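Local coordinates for protein superoxide dismutase (Chaetomium thermophilum, PDB 4BR6) that converts superoxide into hydrogen peroxide and molecular oxygen at a protein-bound manganese ion, and so probably protects the cell against toxic radicals, at residues K29-Y34 against L72-F77; A116-I121 against E176-I181; R143-P148 against D160-A165; D147-T150 against V154-M157. All blocks are in the same frame, centred on the assembly; numbering follows the deposited sequence.

Contact 1. Residues K29-Y34 against L72-F77; sequences KHHQTY and LNHTLF. With MN3 (manganese (III) ion), chain I.
His74 lays its CB methylene over the centre of the His31 imidazole, 3.6 Å from CB to the ring centroid and only 10° off the ring normal, a clear CH-pi contact. His31 reaches this place with CG anti to its backbone N (chi1 -168°), so that the ring extends across the gap between the two helices, whose segment axes come no closer than 10.1 Å. Its ND1 is hydrogen-bonded to Trp78 NE1 and its NE2 to His71 ND1. The two imidazoles slide past each other and barely overlap. Thr75 meets the same ring at its edge, in plane, OG1 lying 3.6 Å from His31 CE1, while that hydroxyl bonds back to His71 O. Tyr34 brings CE2 to within 3.2 Å of His74 CE1, the rings oblique, and its OH bonds to Gln146. A histidine suits position 74 because both its nitrogens are used. NE2 binds manganese at 2.4 Å, beside His26, Asp160 and His164, while ND1 is bonded to Gly70 O. Since a carbonyl can only accept, ND1 must be the donor, which leaves the NE2 lone pair to the metal; the packing of His31 and Tyr34 against it probably limits how this ligand can tilt.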
# COMPACT_ATOMS: atom_id res chain seq x y z
N LYS B 29 -6.00 26.22 6.43
CA LYS B 29 -4.65 25.67 6.41
C LYS B 29 -4.58 24.38 5.61
O LYS B 29 -3.91 24.33 4.59
CB LYS B 29 -4.11 25.44 7.83
CG LYS B 29 -4.03 26.70 8.70
CD LYS B 29 -3.21 27.79 8.03
CE LYS B 29 -3.08 29.01 8.90
NZ LYS B 29 -2.46 30.15 8.16
N HIS B 30 -5.27 23.35 6.08
CA HIS B 30 -5.11 22.01 5.52
C HIS B 30 -5.53 21.90 4.06
O HIS B 30 -4.74 21.50 3.21
CB HIS B 30 -5.87 20.98 6.36
CG HIS B 30 -5.15 20.59 7.61
ND1 HIS B 30 -4.08 19.73 7.61
CD2 HIS B 30 -5.35 20.95 8.90
CE1 HIS B 30 -3.65 19.57 8.85
NE2 HIS B 30 -4.40 20.30 9.65
N HIS B 31 -6.77 22.26 3.76
CA HIS B 31 -7.27 22.20 2.39
C HIS B 31 -6.50 23.14 1.46
O HIS B 31 -6.26 22.82 0.30
CB HIS B 31 -8.76 22.54 2.38
CG HIS B 31 -9.45 22.24 1.09
ND1 HIS B 31 -10.78 22.49 0.91
CD2 HIS B 31 -9.00 21.71 -0.08
CE1 HIS B 31 -11.14 22.14 -0.32
NE2 HIS B 31 -10.08 21.67 -0.93
N GLN B 32 -6.14 24.32 1.96
CA GLN B 32 -5.39 25.28 1.16
C GLN B 32 -4.06 24.67 0.71
O GLN B 32 -3.63 24.88 -0.42
CB GLN B 32 -5.12 26.55 1.97
CG GLN B 32 -4.41 27.67 1.21
CD GLN B 32 -5.28 28.31 0.14
OE1 GLN B 32 -6.26 28.99 0.43
NE2 GLN B 32 -4.91 28.09 -1.13
N THR B 33 -3.42 23.93 1.62
CA THR B 33 -2.15 23.26 1.33
C THR B 33 -2.31 22.27 0.17
O THR B 33 -1.43 22.16 -0.69
CB THR B 33 -1.65 22.53 2.59
OG1 THR B 33 -1.58 23.46 3.67
CG2 THR B 33 -0.28 21.90 2.37
N TYR B 34 -3.43 21.56 0.16
CA TYR B 34 -3.74 20.60 -0.91
C TYR B 34 -4.00 21.29 -2.24
O TYR B 34 -3.57 20.80 -3.28
CB TYR B 34 -4.97 19.75 -0.53
CG TYR B 34 -4.74 18.79 0.62
CD1 TYR B 34 -3.60 18.01 0.69
CD2 TYR B 34 -5.66 18.68 1.64
CE1 TYR B 34 -3.40 17.14 1.76
CE2 TYR B 34 -5.47 17.83 2.69
CZ TYR B 34 -4.35 17.07 2.75
OH TYR B 34 -4.21 16.23 3.83
N LEU B 72 -10.33 17.28 -3.78
CA LEU B 72 -11.65 16.70 -4.06
C LEU B 72 -12.40 16.29 -2.79
O LEU B 72 -13.60 16.53 -2.66
CB LEU B 72 -11.54 15.45 -4.96
CG LEU B 72 -12.80 14.57 -5.10
CD1 LEU B 72 -14.00 15.33 -5.69
CD2 LEU B 72 -12.52 13.32 -5.92
N ASN B 73 -11.68 15.63 -1.90
CA ASN B 73 -12.29 15.03 -0.72
C ASN B 73 -12.78 16.08 0.22
O ASN B 73 -13.89 15.97 0.74
CB ASN B 73 -11.30 14.14 0.02
CG ASN B 73 -10.95 12.90 -0.75
OD1 ASN B 73 -11.68 12.48 -1.64
ND2 ASN B 73 -9.85 12.30 -0.38
N HIS B 74 -11.96 17.08 0.47
CA HIS B 74 -12.38 18.17 1.34
C HIS B 74 -13.47 19.02 0.70
O HIS B 74 -14.36 19.49 1.40
CB HIS B 74 -11.20 19.02 1.74
CG HIS B 74 -10.21 18.30 2.58
ND1 HIS B 74 -9.26 17.46 2.05
CD2 HIS B 74 -10.06 18.24 3.92
CE1 HIS B 74 -8.54 16.94 3.03
NE2 HIS B 74 -9.00 17.40 4.17
N THR B 75 -13.38 19.21 -0.61
CA THR B 75 -14.43 19.95 -1.31
C THR B 75 -15.78 19.32 -1.05
O THR B 75 -16.71 20.00 -0.63
CB THR B 75 -14.18 20.03 -2.81
OG1 THR B 75 -13.09 20.92 -3.05
CG2 THR B 75 -15.42 20.56 -3.54
N LEU B 76 -15.89 18.02 -1.31
CA LEU B 76 -17.13 17.31 -1.04
C LEU B 76 -17.50 17.31 0.45
O LEU B 76 -18.67 17.41 0.79
CB LEU B 76 -17.05 15.87 -1.52
CG LEU B 76 -16.89 15.66 -3.02
CD1 LEU B 76 -16.78 14.16 -3.29
CD2 LEU B 76 -18.04 16.24 -3.80
N PHE B 77 -16.50 17.17 1.32
CA PHE B 77 -16.73 17.17 2.77
C PHE B 77 -17.49 18.43 3.22
O PHE B 77 -18.53 18.33 3.87
CB PHE B 77 -15.40 17.06 3.53
CG PHE B 77 -15.54 16.77 5.00
CD1 PHE B 77 -16.45 15.84 5.48
CD2 PHE B 77 -14.72 17.41 5.92
CE1 PHE B 77 -16.55 15.58 6.83
CE2 PHE B 77 -14.83 17.14 7.28
CZ PHE B 77 -15.73 16.23 7.73
MN MN3 I . -8.92 16.45 6.37
O HOH W 1 -7.09 14.94 5.52

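Contact 2. Residues A116-I121 against E176-I181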
# COMPACT_ATOMS: atom_id res chain seq x y z
N ALA B 116 -18.46 2.09 12.53
CA ALA B 116 -17.49 1.02 12.69
C ALA B 116 -16.37 1.13 11.66
O ALA B 116 -15.19 0.99 11.98
CB ALA B 116 -18.17 -0.33 12.57
N ALA B 117 -16.74 1.39 10.40
CA ALA B 117 -15.76 1.51 9.33
C ALA B 117 -14.78 2.63 9.62
O ALA B 117 -13.60 2.50 9.34
CB ALA B 117 -16.46 1.79 8.02
N LEU B 118 -15.28 3.73 10.18
CA LEU B 118 -14.42 4.86 10.52
C LEU B 118 -13.47 4.44 11.63
O LEU B 118 -12.27 4.75 11.59
CB LEU B 118 -15.27 6.04 10.97
CG LEU B 118 -16.08 6.75 9.88
CD1 LEU B 118 -17.28 7.45 10.51
CD2 LEU B 118 -15.21 7.75 9.08
N THR B 119 -14.02 3.71 12.61
CA THR B 119 -13.27 3.24 13.78
C THR B 119 -12.18 2.24 13.41
O THR B 119 -11.18 2.14 14.11
CB THR B 119 -14.23 2.58 14.83
OG1 THR B 119 -14.91 3.61 15.56
CG2 THR B 119 -13.47 1.71 15.82
N GLY B 120 -12.38 1.51 12.32
CA GLY B 120 -11.45 0.48 11.90
C GLY B 120 -10.37 0.98 10.95
O GLY B 120 -9.50 0.21 10.54
N ILE B 121 -10.41 2.26 10.61
CA ILE B 121 -9.37 2.83 9.75
C ILE B 121 -8.09 2.91 10.56
O ILE B 121 -8.08 3.43 11.68
CB ILE B 121 -9.75 4.24 9.20
CG1 ILE B 121 -10.96 4.14 8.26
CG2 ILE B 121 -8.56 4.89 8.47
CD1 ILE B 121 -11.57 5.46 7.88
N GLU B 176 -16.39 9.57 19.85
CA GLU B 176 -17.25 10.70 20.17
C GLU B 176 -17.38 11.63 18.97
O GLU B 176 -18.47 12.18 18.70
CB GLU B 176 -16.69 11.47 21.36
CG GLU B 176 -16.88 10.77 22.68
CD GLU B 176 -16.24 11.51 23.84
OE1 GLU B 176 -15.87 12.68 23.67
OE2 GLU B 176 -16.10 10.93 24.93
N TYR B 177 -16.29 11.82 18.25
CA TYR B 177 -16.33 12.59 17.01
C TYR B 177 -17.24 11.92 15.99
O TYR B 177 -18.13 12.56 15.43
CB TYR B 177 -14.93 12.78 16.43
CG TYR B 177 -14.88 13.18 14.96
CD1 TYR B 177 -15.35 14.42 14.53
CD2 TYR B 177 -14.36 12.32 14.01
CE1 TYR B 177 -15.29 14.78 13.20
CE2 TYR B 177 -14.30 12.69 12.67
CZ TYR B 177 -14.76 13.92 12.28
OH TYR B 177 -14.71 14.31 10.96
N PHE B 178 -17.01 10.62 15.75
CA PHE B 178 -17.79 9.88 14.75
C PHE B 178 -19.29 9.91 15.05
O PHE B 178 -20.10 9.94 14.13
CB PHE B 178 -17.33 8.42 14.65
CG PHE B 178 -15.88 8.24 14.24
CD1 PHE B 178 -15.29 9.09 13.35
CD2 PHE B 178 -15.12 7.21 14.76
CE1 PHE B 178 -13.98 8.92 12.98
CE2 PHE B 178 -13.82 7.04 14.39
CZ PHE B 178 -13.25 7.90 13.50
N GLU B 179 -19.66 9.89 16.33
CA GLU B 179 -21.07 9.93 16.74
C GLU B 179 -21.64 11.34 16.60
O GLU B 179 -22.75 11.52 16.10
CB GLU B 179 -21.22 9.47 18.19
CG GLU B 179 -22.64 9.56 18.73
CD GLU B 179 -23.58 8.54 18.10
OE1 GLU B 179 -23.10 7.67 17.35
OE2 GLU B 179 -24.80 8.61 18.37
N ALA B 180 -20.88 12.34 17.05
CA ALA B 180 -21.31 13.73 17.02
C ALA B 180 -21.56 14.27 15.59
O ALA B 180 -22.49 15.04 15.38
CB ALA B 180 -20.30 14.62 17.76
N ILE B 181 -20.74 13.88 14.62
CA ILE B 181 -20.77 14.54 13.31
C ILE B 181 -22.10 14.36 12.56
O ILE B 181 -22.45 15.17 11.71
CB ILE B 181 -19.60 14.08 12.40
CG1 ILE B 181 -19.48 14.99 11.16
CG2 ILE B 181 -19.78 12.62 12.01
CD1 ILE B 181 -18.18 14.80 10.38
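Phe178, the residue with the most surface buried here, presents one face of its ring to Leu118. Leu118 CB stands 3.6 Å from the ring centroid and just 6° off the normal, a CH-pi contact of nearly ideal placement. The branch beyond it adds to the cover, CD1 lying 3.8 Å from Phe178 CD1, so that the leucine spans the ring from its centre to the CD1 side, close to where Phe178 joins its own helix. Phe178 has CG anti to its carbonyl carbon (chi1 -61°), which sends the ring out from helix 174-180 to the last turn of helix 107-119. A flat, wholly apolar side chain suits this place, since it meets alkyl groups without leaving any polar atom to be satisfied. Thr119 supplies the smaller third share: its OG1 comes obliquely to Phe178 CD2 at 3.7 Å, and the hydroxyl keeps a weak hydrogen bond to Asn115 O in its own helix. The same two helices are also joined by a salt bridge between Glu179 and Arg111, and Leu118 continues the apolar packing onto Ile159 and Ala161. This is helix-to-helix packing, with the Leu118 side chain about 11 Å from the manganese ion, and it belongs to the C-terminal alpha/beta domain of iron/manganese superoxide dismutases, in which helices pack around a three-stranded antiparallel sheet.

Contact 3. Residues R143-P148 against D160-A165; sequences RANQDP and DAWEHA. With MN3 (manganese (III) ion), chain I.
Trp162 donates its indole N-H to the main-chain oxygen of Asn145, NE1 to O being 2.9 Å with an angle of 163° at the hydrogen. The acceptor lies in the indole plane, whereas the donor stands well above the carbonyl plane of Asn145. Beside this bond Gln146 crosses the indole obliquely, its NE2 3.3 Å from Trp162 CE2. The amide is tilted just 17° from the ring plane, held by Trp126 and Asn73, both bonded to its OE1, and by Tyr34 OH, hydrogen-bonded to NE2. A type II' turn from Ala144 to Asp147 delivers both residues, with Asn145 taking the positive phi (57°) that asparagine tolerates better than most. Across the contact, residues 160-165 carry the Asp-x-Trp-Glu-His signature of this family, which places two metal ligands around the tryptophan. Asp160 OD2 binds manganese at 2.2 Å, and its OD1 accepts from Trp162 N in an Asx turn. His164 NE2 binds manganese at 2.3 Å, and Trp162 CB packs over one face of the His164 ring. A leucine in place of Trp162 would probably leave Asn145 O without the indole N-H and remove the flat surface beside the Gln146 amide. Farther out, Glu163 of the second subunit bonds to His164 ND1, and the same pair recurs in reverse across the interface.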
# COMPACT_ATOMS: atom_id res chain seq x y z
N ARG B 143 -11.04 4.74 2.42
CA ARG B 143 -9.89 5.10 1.59
C ARG B 143 -8.76 5.53 2.50
O ARG B 143 -8.99 6.20 3.50
CB ARG B 143 -10.28 6.22 0.62
CG ARG B 143 -11.31 5.80 -0.40
CD ARG B 143 -10.67 5.03 -1.55
NE ARG B 143 -11.62 4.59 -2.56
CZ ARG B 143 -12.35 3.47 -2.49
NH1 ARG B 143 -12.27 2.67 -1.44
NH2 ARG B 143 -13.18 3.16 -3.48
N ALA B 144 -7.53 5.13 2.16
CA ALA B 144 -6.36 5.52 2.95
C ALA B 144 -5.93 6.92 2.55
O ALA B 144 -5.98 7.29 1.38
CB ALA B 144 -5.22 4.54 2.73
N ASN B 145 -5.50 7.70 3.53
CA ASN B 145 -4.91 9.00 3.28
C ASN B 145 -5.87 9.90 2.50
O ASN B 145 -6.94 10.22 3.01
CB ASN B 145 -3.54 8.82 2.62
CG ASN B 145 -2.61 7.98 3.47
OD1 ASN B 145 -2.70 7.98 4.70
ND2 ASN B 145 -1.72 7.26 2.83
N GLN B 146 -5.52 10.30 1.27
CA GLN B 146 -6.43 11.13 0.46
C GLN B 146 -6.85 10.45 -0.83
O GLN B 146 -7.36 11.12 -1.73
CB GLN B 146 -5.81 12.49 0.12
CG GLN B 146 -5.43 13.35 1.32
CD GLN B 146 -6.61 13.74 2.20
OE1 GLN B 146 -7.77 13.53 1.86
NE2 GLN B 146 -6.30 14.32 3.34
N ASP B 147 -6.66 9.14 -0.93
CA ASP B 147 -7.08 8.41 -2.11
C ASP B 147 -8.57 8.66 -2.36
O ASP B 147 -9.36 8.61 -1.42
CB ASP B 147 -6.82 6.92 -1.96
CG ASP B 147 -5.34 6.59 -1.81
OD1 ASP B 147 -4.49 7.46 -2.09
OD2 ASP B 147 -5.03 5.45 -1.40
N PRO B 148 -8.97 8.94 -3.61
CA PRO B 148 -10.38 9.26 -3.88
C PRO B 148 -11.31 8.06 -4.12
O PRO B 148 -10.86 6.95 -4.35
CB PRO B 148 -10.30 10.10 -5.15
CG PRO B 148 -9.05 9.65 -5.82
CD PRO B 148 -8.10 9.30 -4.75
N ASP B 160 -14.32 12.54 7.22
CA ASP B 160 -12.87 12.57 7.32
C ASP B 160 -12.42 11.95 8.64
O ASP B 160 -12.92 12.33 9.69
CB ASP B 160 -12.46 14.03 7.29
CG ASP B 160 -10.98 14.23 7.24
OD1 ASP B 160 -10.19 13.27 7.16
OD2 ASP B 160 -10.63 15.40 7.26
N ALA B 161 -11.46 11.02 8.58
CA ALA B 161 -11.03 10.31 9.78
C ALA B 161 -9.58 10.57 10.14
O ALA B 161 -9.06 9.94 11.04
CB ALA B 161 -11.27 8.79 9.64
N TRP B 162 -8.93 11.49 9.43
CA TRP B 162 -7.62 11.97 9.83
C TRP B 162 -7.76 12.59 11.21
O TRP B 162 -8.81 13.13 11.53
CB TRP B 162 -7.08 13.05 8.88
CG TRP B 162 -6.63 12.56 7.53
CD1 TRP B 162 -7.35 11.87 6.61
CD2 TRP B 162 -5.34 12.78 6.94
NE1 TRP B 162 -6.59 11.62 5.50
CE2 TRP B 162 -5.36 12.17 5.67
CE3 TRP B 162 -4.17 13.42 7.37
CZ2 TRP B 162 -4.24 12.18 4.82
CZ3 TRP B 162 -3.07 13.42 6.52
CH2 TRP B 162 -3.12 12.82 5.27
N GLU B 163 -6.72 12.52 12.03
CA GLU B 163 -6.79 13.02 13.38
C GLU B 163 -7.00 14.54 13.44
O GLU B 163 -7.57 15.06 14.39
CB GLU B 163 -5.55 12.59 14.16
CG GLU B 163 -5.54 11.07 14.41
CD GLU B 163 -4.24 10.54 15.00
OE1 GLU B 163 -3.15 11.05 14.66
OE2 GLU B 163 -4.31 9.60 15.81
N HIS B 164 -6.57 15.25 12.40
CA HIS B 164 -6.75 16.71 12.42
C HIS B 164 -8.22 17.08 12.27
O HIS B 164 -8.60 18.22 12.48
CB HIS B 164 -5.92 17.41 11.33
CG HIS B 164 -6.30 17.03 9.94
ND1 HIS B 164 -5.40 16.50 9.04
CD2 HIS B 164 -7.48 17.13 9.28
CE1 HIS B 164 -6.01 16.28 7.89
NE2 HIS B 164 -7.27 16.65 8.01
N ALA B 165 -9.06 16.10 11.92
CA ALA B 165 -10.48 16.36 11.79
C ALA B 165 -11.18 16.43 13.17
O ALA B 165 -12.33 16.85 13.25
CB ALA B 165 -11.14 15.31 10.91
MN MN3 I . -8.92 16.45 6.37
O HOH W 1 -7.09 14.94 5.52

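Contact 4. Residues D147-T150 against V154-M157; sequences DPVT and VPLM
Val149 holds CG1 anti to its backbone N (chi1 177°), and this torsion carries the methyl across to Pro155, where CG1 lies 3.8 Å from CD. The valine CB shares in the contact, 3.9 Å from Pro155 CB, so the branched side chain runs along the pyrrolidine ring and does not merely touch one corner of it. Val149 O also approaches the ring, 3.5 Å from Pro155 CD, and CG1 extends to the preceding carbonyl carbon, Val154 C. Both residue types fit: valine is compact and stiff at the beta carbon, and proline presents a rigid hydrocarbon surface. Proline also suits an outer strand of the sheet, because Val154 and Leu156 make the backbone bonds to the central strand 125-132, while residue 155 has no N-H to place. Just beyond, Leu156 and Met157 both face Leu129 in a classic beta bulge. The loop has a polar tie as well, Arg143 NE donating to Pro148 O with the oxygen in the guanidinium plane. Val149 further packs on Trp128 and Ala130, and Pro155 on Trp128 and Leu76. A glycine in place of Pro155 would probably open a gap beside Val149 CG1 and take away one of the surfaces against which Leu76 packs. With no hydrogen bond between the two segments, the contact rests mainly on hydrocarbon packing, probably favoured by the exclusion of water, and the closed proline ring limits how it can shift.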
# COMPACT_ATOMS: atom_id res chain seq x y z
N ASP B 147 -6.66 9.14 -0.93
CA ASP B 147 -7.08 8.41 -2.11
C ASP B 147 -8.57 8.66 -2.36
O ASP B 147 -9.36 8.61 -1.42
CB ASP B 147 -6.82 6.92 -1.96
CG ASP B 147 -5.34 6.59 -1.81
OD1 ASP B 147 -4.49 7.46 -2.09
OD2 ASP B 147 -5.03 5.45 -1.40
N PRO B 148 -8.97 8.94 -3.61
CA PRO B 148 -10.38 9.26 -3.88
C PRO B 148 -11.31 8.06 -4.12
O PRO B 148 -10.86 6.95 -4.35
CB PRO B 148 -10.30 10.10 -5.15
CG PRO B 148 -9.05 9.65 -5.82
CD PRO B 148 -8.10 9.30 -4.75
N VAL B 149 -12.61 8.31 -4.06
CA VAL B 149 -13.61 7.35 -4.51
C VAL B 149 -13.90 7.60 -5.99
O VAL B 149 -14.55 8.59 -6.33
CB VAL B 149 -14.92 7.53 -3.73
CG1 VAL B 149 -16.00 6.59 -4.23
CG2 VAL B 149 -14.65 7.32 -2.24
N THR B 150 -13.41 6.73 -6.87
CA THR B 150 -13.51 6.98 -8.31
C THR B 150 -13.78 5.70 -9.09
O THR B 150 -13.77 4.60 -8.53
CB THR B 150 -12.24 7.67 -8.83
OG1 THR B 150 -12.47 8.14 -10.16
CG2 THR B 150 -11.05 6.73 -8.78
N VAL B 154 -19.28 6.23 -6.97
CA VAL B 154 -19.45 7.67 -6.93
C VAL B 154 -19.66 8.06 -5.47
O VAL B 154 -20.52 7.50 -4.80
CB VAL B 154 -20.67 8.12 -7.78
CG1 VAL B 154 -20.67 9.64 -7.93
CG2 VAL B 154 -20.65 7.44 -9.17
N PRO B 155 -18.86 9.01 -4.96
CA PRO B 155 -19.04 9.32 -3.54
C PRO B 155 -20.29 10.19 -3.30
O PRO B 155 -20.57 11.07 -4.11
CB PRO B 155 -17.76 10.08 -3.19
CG PRO B 155 -17.30 10.68 -4.50
CD PRO B 155 -17.72 9.73 -5.56
N LEU B 156 -21.01 9.95 -2.21
CA LEU B 156 -22.24 10.69 -1.91
C LEU B 156 -22.14 11.43 -0.57
O LEU B 156 -22.72 12.48 -0.38
CB LEU B 156 -23.43 9.74 -1.86
CG LEU B 156 -23.82 8.97 -3.12
CD1 LEU B 156 -25.16 8.29 -2.88
CD2 LEU B 156 -23.86 9.86 -4.38
N MET B 157 -21.43 10.83 0.38
CA MET B 157 -21.33 11.41 1.71
C MET B 157 -20.04 10.92 2.34
O MET B 157 -19.86 9.72 2.50
CB MET B 157 -22.54 10.99 2.54
CG MET B 157 -22.72 11.77 3.83
SD MET B 157 -21.47 11.41 5.07
CE MET B 157 -22.03 9.81 5.69

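Contacts 1 and 3, with centres 11 Å apart, close round the manganese from the two domains: contact 1 supplies His74, contact 3 Asp160 and His164, and one metal-bound water belongs to both. They meet directly where His74 CE1 lies 3.5 Å from Gln146 NE2. Contact 2 lies outside the metal shell and reaches it through Tyr177, whose OH is 3.0 Å from Asp160 O in a probable hydrogen bond, and it touches contact 1 where Ile181 CD1 packs 3.9 Å from Phe77 CZ. Contact 4 continues the chain of contact 3 through Asp147 and Pro148 and meets the helix of contact 1 at Leu76 CD1, 3.7 Å from Pro155 CG. Contacts 2 and 4 do not touch.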